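Local coordinates for protein BIM1 (Saccharomyces cerevisiae, PDB 2QJX) that binds microtubules and tracks their growing plus ends, here represented by its calponin-homology domain, at residues Ile81-Tyr86 / Leu102-Lys107; Leu25-Lys28 / Glu32-Thr35. All blocks are in the same frame, centred on the assembly; numbering follows the deposited sequence.

Contact 1. Residues Ile81-Tyr86 / Leu102-Lys107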
ATOM      1  N   ILE A  81      -4.181  -2.283 -14.494  1.00 21.10           N
ATOM      2  CA  ILE A  81      -4.754  -1.156 -13.761  1.00 22.96           C
ATOM      3  C   ILE A  81      -4.221   0.115 -14.422  1.00 23.89           C
ATOM      4  O   ILE A  81      -3.011   0.334 -14.471  1.00 24.48           O
ATOM      5  CB  ILE A  81      -4.335  -1.189 -12.267  1.00 23.31           C
ATOM      6  CG1 ILE A  81      -4.643  -2.568 -11.666  1.00 23.69           C
ATOM      7  CG2 ILE A  81      -5.061  -0.102 -11.490  1.00 23.33           C
ATOM      8  CD1 ILE A  81      -6.080  -3.027 -11.863  1.00 27.01           C
ATOM      9  N   GLU A  82      -5.125   0.946 -14.933  1.00 24.49           N
ATOM     10  CA  GLU A  82      -4.731   2.171 -15.627  1.00 25.77           C
ATOM     11  C   GLU A  82      -4.381   3.366 -14.736  1.00 24.05           C
ATOM     12  O   GLU A  82      -3.698   4.292 -15.181  1.00 24.36           O
ATOM     13  CB  GLU A  82      -5.825   2.554 -16.631  1.00 28.93           C
ATOM     14  CG  GLU A  82      -5.975   1.542 -17.767  1.00 35.87           C
ATOM     15  CD  GLU A  82      -7.240   1.737 -18.582  1.00 39.91           C
ATOM     16  OE1 GLU A  82      -7.466   2.859 -19.082  1.00 43.03           O
ATOM     17  OE2 GLU A  82      -8.009   0.762 -18.729  1.00 42.92           O
ATOM     18  N   LYS A  83      -4.835   3.338 -13.486  1.00 22.42           N
ATOM     19  CA  LYS A  83      -4.565   4.414 -12.528  1.00 22.68           C
ATOM     20  C   LYS A  83      -3.091   4.801 -12.512  1.00 23.79           C
ATOM     21  O   LYS A  83      -2.223   3.930 -12.543  1.00 24.09           O
ATOM     22  CB  LYS A  83      -4.967   3.974 -11.118  1.00 23.15           C
ATOM     23  CG  LYS A  83      -4.524   4.934 -10.009  1.00 23.76           C
ATOM     24  CD  LYS A  83      -5.436   6.150  -9.923  1.00 24.02           C
ATOM     25  CE  LYS A  83      -4.964   7.133  -8.855  1.00 25.46           C
ATOM     26  NZ  LYS A  83      -3.751   7.893  -9.284  1.00 24.71           N
ATOM     27  N   THR A  84      -2.811   6.103 -12.451  1.00 23.76           N
ATOM     28  CA  THR A  84      -1.436   6.595 -12.431  1.00 24.24           C
ATOM     29  C   THR A  84      -0.787   6.452 -11.055  1.00 25.22           C
ATOM     30  O   THR A  84      -1.464   6.496 -10.025  1.00 25.37           O
ATOM     31  CB  THR A  84      -1.354   8.091 -12.827  1.00 25.27           C
ATOM     32  OG1 THR A  84      -2.150   8.870 -11.922  1.00 26.63           O
ATOM     33  CG2 THR A  84      -1.841   8.301 -14.254  1.00 24.20           C
ATOM     34  N   VAL A  85       0.532   6.281 -11.054  1.00 24.10           N
ATOM     35  CA  VAL A  85       1.302   6.149  -9.824  1.00 26.37           C
ATOM     36  C   VAL A  85       2.567   6.992  -9.971  1.00 27.67           C
ATOM     37  O   VAL A  85       3.531   6.569 -10.605  1.00 29.18           O
ATOM     38  CB  VAL A  85       1.718   4.684  -9.569  1.00 26.06           C
ATOM     39  CG1 VAL A  85       2.370   4.563  -8.204  1.00 26.34           C
ATOM     40  CG2 VAL A  85       0.511   3.769  -9.671  1.00 24.04           C
ATOM     41  N   TYR A  86       2.558   8.184  -9.388  1.00 28.65           N
ATOM     42  CA  TYR A  86       3.710   9.076  -9.478  1.00 30.50           C
ATOM     43  C   TYR A  86       4.648   8.838  -8.302  1.00 28.19           C
ATOM     44  O   TYR A  86       4.585   9.533  -7.291  1.00 29.85           O
ATOM     45  CB  TYR A  86       3.242  10.531  -9.484  1.00 32.71           C
ATOM     46  CG  TYR A  86       2.106  10.800 -10.444  1.00 36.60           C
ATOM     47  CD1 TYR A  86       2.234  10.538 -11.810  1.00 37.92           C
ATOM     48  CD2 TYR A  86       0.905  11.334  -9.989  1.00 38.52           C
ATOM     49  CE1 TYR A  86       1.189  10.807 -12.698  1.00 38.72           C
ATOM     50  CE2 TYR A  86      -0.145  11.608 -10.867  1.00 40.35           C
ATOM     51  CZ  TYR A  86       0.003  11.345 -12.217  1.00 40.08           C
ATOM     52  OH  TYR A  86      -1.034  11.638 -13.078  1.00 40.28           O
ATOM     53  N   LEU A 102      -3.920   7.136  -1.248  1.00 15.15           N
ATOM     54  CA  LEU A 102      -4.587   6.239  -0.309  1.00 15.32           C
ATOM     55  C   LEU A 102      -6.101   6.321  -0.488  1.00 16.15           C
ATOM     56  O   LEU A 102      -6.803   5.312  -0.370  1.00 15.08           O
ATOM     57  CB  LEU A 102      -4.214   6.590   1.133  1.00 15.94           C
ATOM     58  CG  LEU A 102      -4.782   5.664   2.211  1.00 17.00           C
ATOM     59  CD1 LEU A 102      -4.304   4.231   1.974  1.00 17.17           C
ATOM     60  CD2 LEU A 102      -4.348   6.152   3.586  1.00 18.46           C
ATOM     61  N   GLN A 103      -6.612   7.518  -0.774  1.00 15.97           N
ATOM     62  CA  GLN A 103      -8.048   7.673  -0.983  1.00 17.97           C
ATOM     63  C   GLN A 103      -8.467   6.821  -2.171  1.00 19.00           C
ATOM     64  O   GLN A 103      -9.467   6.111  -2.102  1.00 17.89           O
ATOM     65  CB  GLN A 103      -8.418   9.136  -1.244  1.00 19.15           C
ATOM     66  CG  GLN A 103      -8.136  10.065  -0.074  1.00 21.24           C
ATOM     67  CD  GLN A 103      -8.481  11.513  -0.380  1.00 21.85           C
ATOM     68  OE1 GLN A 103      -8.162  12.024  -1.452  1.00 22.61           O
ATOM     69  NE2 GLN A 103      -9.122  12.183   0.569  1.00 23.98           N
ATOM     70  N   TRP A 104      -7.705   6.880  -3.260  1.00 17.98           N
ATOM     71  CA  TRP A 104      -8.043   6.081  -4.433  1.00 18.81           C
ATOM     72  C   TRP A 104      -7.917   4.587  -4.140  1.00 17.45           C
ATOM     73  O   TRP A 104      -8.756   3.789  -4.566  1.00 17.71           O
ATOM     74  CB  TRP A 104      -7.141   6.421  -5.620  1.00 18.95           C
ATOM     75  CG  TRP A 104      -7.427   5.547  -6.816  1.00 19.50           C
ATOM     76  CD1 TRP A 104      -8.381   5.750  -7.775  1.00 19.57           C
ATOM     77  CD2 TRP A 104      -6.800   4.296  -7.134  1.00 19.01           C
ATOM     78  NE1 TRP A 104      -8.386   4.704  -8.669  1.00 19.90           N
ATOM     79  CE2 TRP A 104      -7.427   3.797  -8.298  1.00 21.12           C
ATOM     80  CE3 TRP A 104      -5.771   3.547  -6.546  1.00 21.19           C
ATOM     81  CZ2 TRP A 104      -7.058   2.579  -8.889  1.00 21.38           C
ATOM     82  CZ3 TRP A 104      -5.404   2.333  -7.134  1.00 20.96           C
ATOM     83  CH2 TRP A 104      -6.048   1.866  -8.294  1.00 21.62           C
ATOM     84  N   LEU A 105      -6.865   4.202  -3.424  1.00 16.02           N
ATOM     85  CA  LEU A 105      -6.673   2.795  -3.103  1.00 16.67           C
ATOM     86  C   LEU A 105      -7.851   2.240  -2.318  1.00 16.92           C
ATOM     87  O   LEU A 105      -8.321   1.128  -2.586  1.00 15.40           O
ATOM     88  CB  LEU A 105      -5.378   2.597  -2.312  1.00 18.16           C
ATOM     89  CG  LEU A 105      -4.107   2.608  -3.162  1.00 18.58           C
ATOM     90  CD1 LEU A 105      -2.881   2.635  -2.266  1.00 19.77           C
ATOM     91  CD2 LEU A 105      -4.081   1.374  -4.048  1.00 19.53           C
ATOM     92  N   LYS A 106      -8.335   3.005  -1.348  1.00 15.93           N
ATOM     93  CA  LYS A 106      -9.464   2.536  -0.561  1.00 18.71           C
ATOM     94  C   LYS A 106     -10.663   2.271  -1.467  1.00 18.99           C
ATOM     95  O   LYS A 106     -11.389   1.297  -1.277  1.00 19.81           O
ATOM     96  CB  LYS A 106      -9.852   3.555   0.514  1.00 18.84           C
ATOM     97  CG  LYS A 106     -11.012   3.056   1.371  1.00 21.26           C
ATOM     98  CD  LYS A 106     -11.401   4.015   2.467  1.00 23.71           C
ATOM     99  CE  LYS A 106     -12.493   3.397   3.330  1.00 22.97           C
ATOM    100  NZ  LYS A 106     -12.942   4.310   4.407  1.00 23.67           N
ATOM    101  N   LYS A 107     -10.861   3.135  -2.457  1.00 20.57           N
ATOM    102  CA  LYS A 107     -11.980   2.979  -3.385  1.00 20.45           C
ATOM    103  C   LYS A 107     -11.791   1.732  -4.229  1.00 20.41           C
ATOM    104  O   LYS A 107     -12.749   0.999  -4.496  1.00 19.88           O
ATOM    105  CB  LYS A 107     -12.100   4.212  -4.287  1.00 22.04           C
ATOM    106  CG  LYS A 107     -12.696   5.439  -3.592  1.00 27.09           C
ATOM    107  CD  LYS A 107     -12.099   5.612  -2.204  1.00 30.69           C
ATOM    108  CE  LYS A 107     -12.308   7.005  -1.623  1.00 30.38           C
ATOM    109  NZ  LYS A 107     -11.547   7.131  -0.348  1.00 26.82           N
TER
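K83 lays its aliphatic chain flat over one face of the W104 indole, each methylene above a different part of the ring system. K83 CB sits over the outer rim of the benzene half, 3.4 Å from W104 CZ2. CG follows near the middle of the indole, 3.5 Å above its plane, and CD then stands over the pyrrole half. K83 CD is 3.4 Å from the centroid of the five-membered ring of W104, only 7° from the ring normal, which makes this a close CH-pi contact. K83 CE carries on toward the root of the tryptophan, 3.6 Å from W104 CG. The lysine chain and the indole thus run antiparallel, K83 passing from the outer rim of the ring system to the end attached to the helix.

The course follows from the torsions: CG of K83 is anti to the backbone N (chi1 171°), while bends at chi2 and chi4 first lay the chain along the indole and then turn its end off it. The ammonium therefore swings back to its own loop, where K83 NZ donates to T84 O at 2.8 Å and more weakly to T84 OG1. At 5.2 Å from K83 NZ to the five-ring centroid of W104, any cation-pi attraction is weak at most; the grip is made by methylenes.

In the calponin-homology fold this joins the loop between helices 62-78 and 87-90 to the long helix 95-112. W104 reaches out from that helix toward the loop, and its ring also stacks with H108, one helical turn on. At the far end of the indole, CG2 of I81 meets W104 CH2 obliquely at 3.9 Å. I81 also touches H108 and Y47, and both I81 and K83 pack on F76 of helix 62-78.

Contact 2. Residues Leu25-Lys28 / Glu32-Thr35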
ATOM      1  N   LEU A  25      -1.792  -2.352  11.253  1.00 15.10           N
ATOM      2  CA  LEU A  25      -0.653  -1.449  11.296  1.00 13.49           C
ATOM      3  C   LEU A  25      -0.888  -0.449  12.419  1.00 15.25           C
ATOM      4  O   LEU A  25      -1.965  -0.422  13.022  1.00 12.14           O
ATOM      5  CB  LEU A  25      -0.500  -0.709   9.963  1.00 13.15           C
ATOM      6  CG  LEU A  25      -0.159  -1.581   8.751  1.00 13.04           C
ATOM      7  CD1 LEU A  25      -0.063  -0.723   7.496  1.00 13.88           C
ATOM      8  CD2 LEU A  25       1.152  -2.305   9.012  1.00 16.06           C
ATOM      9  N   ASN A  26       0.125   0.358  12.708  1.00 15.60           N
ATOM     10  CA  ASN A  26       0.023   1.358  13.761  1.00 16.76           C
ATOM     11  C   ASN A  26       0.559   2.690  13.253  1.00 18.46           C
ATOM     12  O   ASN A  26       1.369   3.345  13.917  1.00 19.38           O
ATOM     13  CB  ASN A  26       0.806   0.898  14.997  1.00 17.55           C
ATOM     14  CG  ASN A  26       0.547   1.769  16.207  1.00 18.82           C
ATOM     15  OD1 ASN A  26      -0.561   2.271  16.397  1.00 20.79           O
ATOM     16  ND2 ASN A  26       1.566   1.943  17.047  1.00 19.32           N
ATOM     17  N   TYR A  27       0.109   3.088  12.065  1.00 15.87           N
ATOM     18  CA  TYR A  27       0.542   4.352  11.474  1.00 16.22           C
ATOM     19  C   TYR A  27      -0.112   5.521  12.208  1.00 18.29           C
ATOM     20  O   TYR A  27      -1.262   5.429  12.630  1.00 14.99           O
ATOM     21  CB  TYR A  27       0.159   4.409   9.991  1.00 15.05           C
ATOM     22  CG  TYR A  27       1.031   3.592   9.047  1.00 13.41           C
ATOM     23  CD1 TYR A  27       1.921   2.625   9.525  1.00 12.61           C
ATOM     24  CD2 TYR A  27       0.938   3.773   7.669  1.00 11.96           C
ATOM     25  CE1 TYR A  27       2.698   1.852   8.641  1.00 11.94           C
ATOM     26  CE2 TYR A  27       1.706   3.009   6.780  1.00 12.76           C
ATOM     27  CZ  TYR A  27       2.578   2.056   7.271  1.00 13.20           C
ATOM     28  OH  TYR A  27       3.319   1.309   6.380  1.00 12.63           O
ATOM     29  N   LYS A  28       0.621   6.622  12.354  1.00 20.35           N
ATOM     30  CA  LYS A  28       0.084   7.799  13.034  1.00 21.87           C
ATOM     31  C   LYS A  28      -0.141   8.942  12.050  1.00 22.01           C
ATOM     32  O   LYS A  28      -0.950   9.840  12.295  1.00 22.40           O
ATOM     33  CB  LYS A  28       1.043   8.264  14.136  1.00 23.58           C
ATOM     34  CG  LYS A  28       1.339   7.224  15.199  1.00 22.34           C
ATOM     35  CD  LYS A  28       0.078   6.728  15.874  1.00 25.07           C
ATOM     36  CE  LYS A  28       0.401   5.733  16.976  1.00 26.95           C
ATOM     37  NZ  LYS A  28      -0.826   5.111  17.540  1.00 27.40           N
ATOM     38  N   GLU A  32       3.508   8.370   6.449  1.00 15.92           N
ATOM     39  CA  GLU A  32       4.163   7.073   6.604  1.00 15.90           C
ATOM     40  C   GLU A  32       3.865   6.125   5.450  1.00 15.79           C
ATOM     41  O   GLU A  32       4.588   5.157   5.236  1.00 15.19           O
ATOM     42  CB  GLU A  32       3.752   6.423   7.927  1.00 18.33           C
ATOM     43  CG  GLU A  32       4.252   7.182   9.153  1.00 20.16           C
ATOM     44  CD  GLU A  32       3.724   6.612  10.450  1.00 20.45           C
ATOM     45  OE1 GLU A  32       4.075   5.459  10.786  1.00 21.93           O
ATOM     46  OE2 GLU A  32       2.952   7.317  11.133  1.00 18.76           O
ATOM     47  N   CYS A  33       2.798   6.398   4.708  1.00 14.20           N
ATOM     48  CA  CYS A  33       2.457   5.551   3.570  1.00 15.72           C
ATOM     49  C   CYS A  33       3.400   5.805   2.404  1.00 14.70           C
ATOM     50  O   CYS A  33       3.384   5.084   1.409  1.00 15.52           O
ATOM     51  CB  CYS A  33       1.020   5.808   3.123  1.00 15.18           C
ATOM     52  SG  CYS A  33      -0.209   5.249   4.300  1.00 16.46           S
ATOM     53  N   GLY A  34       4.226   6.836   2.530  1.00 14.22           N
ATOM     54  CA  GLY A  34       5.152   7.152   1.462  1.00 13.30           C
ATOM     55  C   GLY A  34       6.171   6.068   1.164  1.00 13.25           C
ATOM     56  O   GLY A  34       6.764   6.074   0.086  1.00 12.57           O
ATOM     57  N   THR A  35       6.375   5.132   2.096  1.00 13.85           N
ATOM     58  CA  THR A  35       7.362   4.068   1.891  1.00 12.68           C
ATOM     59  C   THR A  35       6.890   3.057   0.859  1.00 12.88           C
ATOM     60  O   THR A  35       7.678   2.248   0.374  1.00 11.11           O
ATOM     61  CB  THR A  35       7.687   3.300   3.194  1.00 14.10           C
ATOM     62  OG1 THR A  35       6.580   2.460   3.551  1.00 14.63           O
ATOM     63  CG2 THR A  35       7.972   4.270   4.329  1.00 14.94           C
TER
HETATM   64  O   HOH W   1       3.815   2.113   3.756  1.00 14.96           O
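Y27 starts at CB beside the carboxylate of E32, with E32 OE1 4.1 Å from Y27 CB, and its ring then runs back along the glutamate side chain. CG and CD2 lie beneath E32 CB, which sits over one face at 4.1 Å from the Y27 ring centroid in a CH-pi contact. CD1 is nearest E32 OE1, and the ring and carboxylate planes are 32° apart. L25 CD1 lies over the opposite face, toward its rim. At the edge, Y27 CD2 and CE2 meet C33 SG, each at 3.9 Å; the sulfur lies in the ring plane, a cysteine sulfur-aromatic contact. At the tip, Y27 OH is 2.8 Å from a water oxygen that is equally close to T35 OG1, so the two hydroxyls are bridged, and the same water donates weakly to E32 O.

This is the connection between helices 12-23 and 37-47 of the calponin-homology domain, where the chain doubles back on itself and residues 32-35 belong to a 3-10 segment that starts a little earlier and leads toward the second helix. The Y27 ring also packs on L16 and L19 of the first helix and A38 of the second.

E32 carries the other half of the grip. Extended beyond CG (chi2 174°), it brings its carboxylate back to the backbone of the earlier segment, and E32 OE2 accepts K28 N at 2.7 Å on its syn side, though 33° out of the carboxylate plane. OE2 also takes K29 N, so one oxygen holds two successive amides. K28 turns its own tip away from E32, and K28 NZ donates to N26 OD1 at 3.1 Å.

The centres of the two contacts lie about 17 Å apart within one calponin-homology domain, the microtubule-binding part of BIM1. Contact 2 comes first along the chain and closes before contact 1 opens: it folds the connection between helices 12-23 and 37-47 on itself, whereas contact 1 fastens the loop following helix 62-78 to helix 95-112. Both lie at the surface, but helix 95-112 reaches from one to the other: L102 CD2 comes within 4.3 Å of C33 SG. Both also border helix 37-47, where C33 touches Y39 and I81 touches Y47. Two separate inter-helix connections are thus tied into one compact helical bundle.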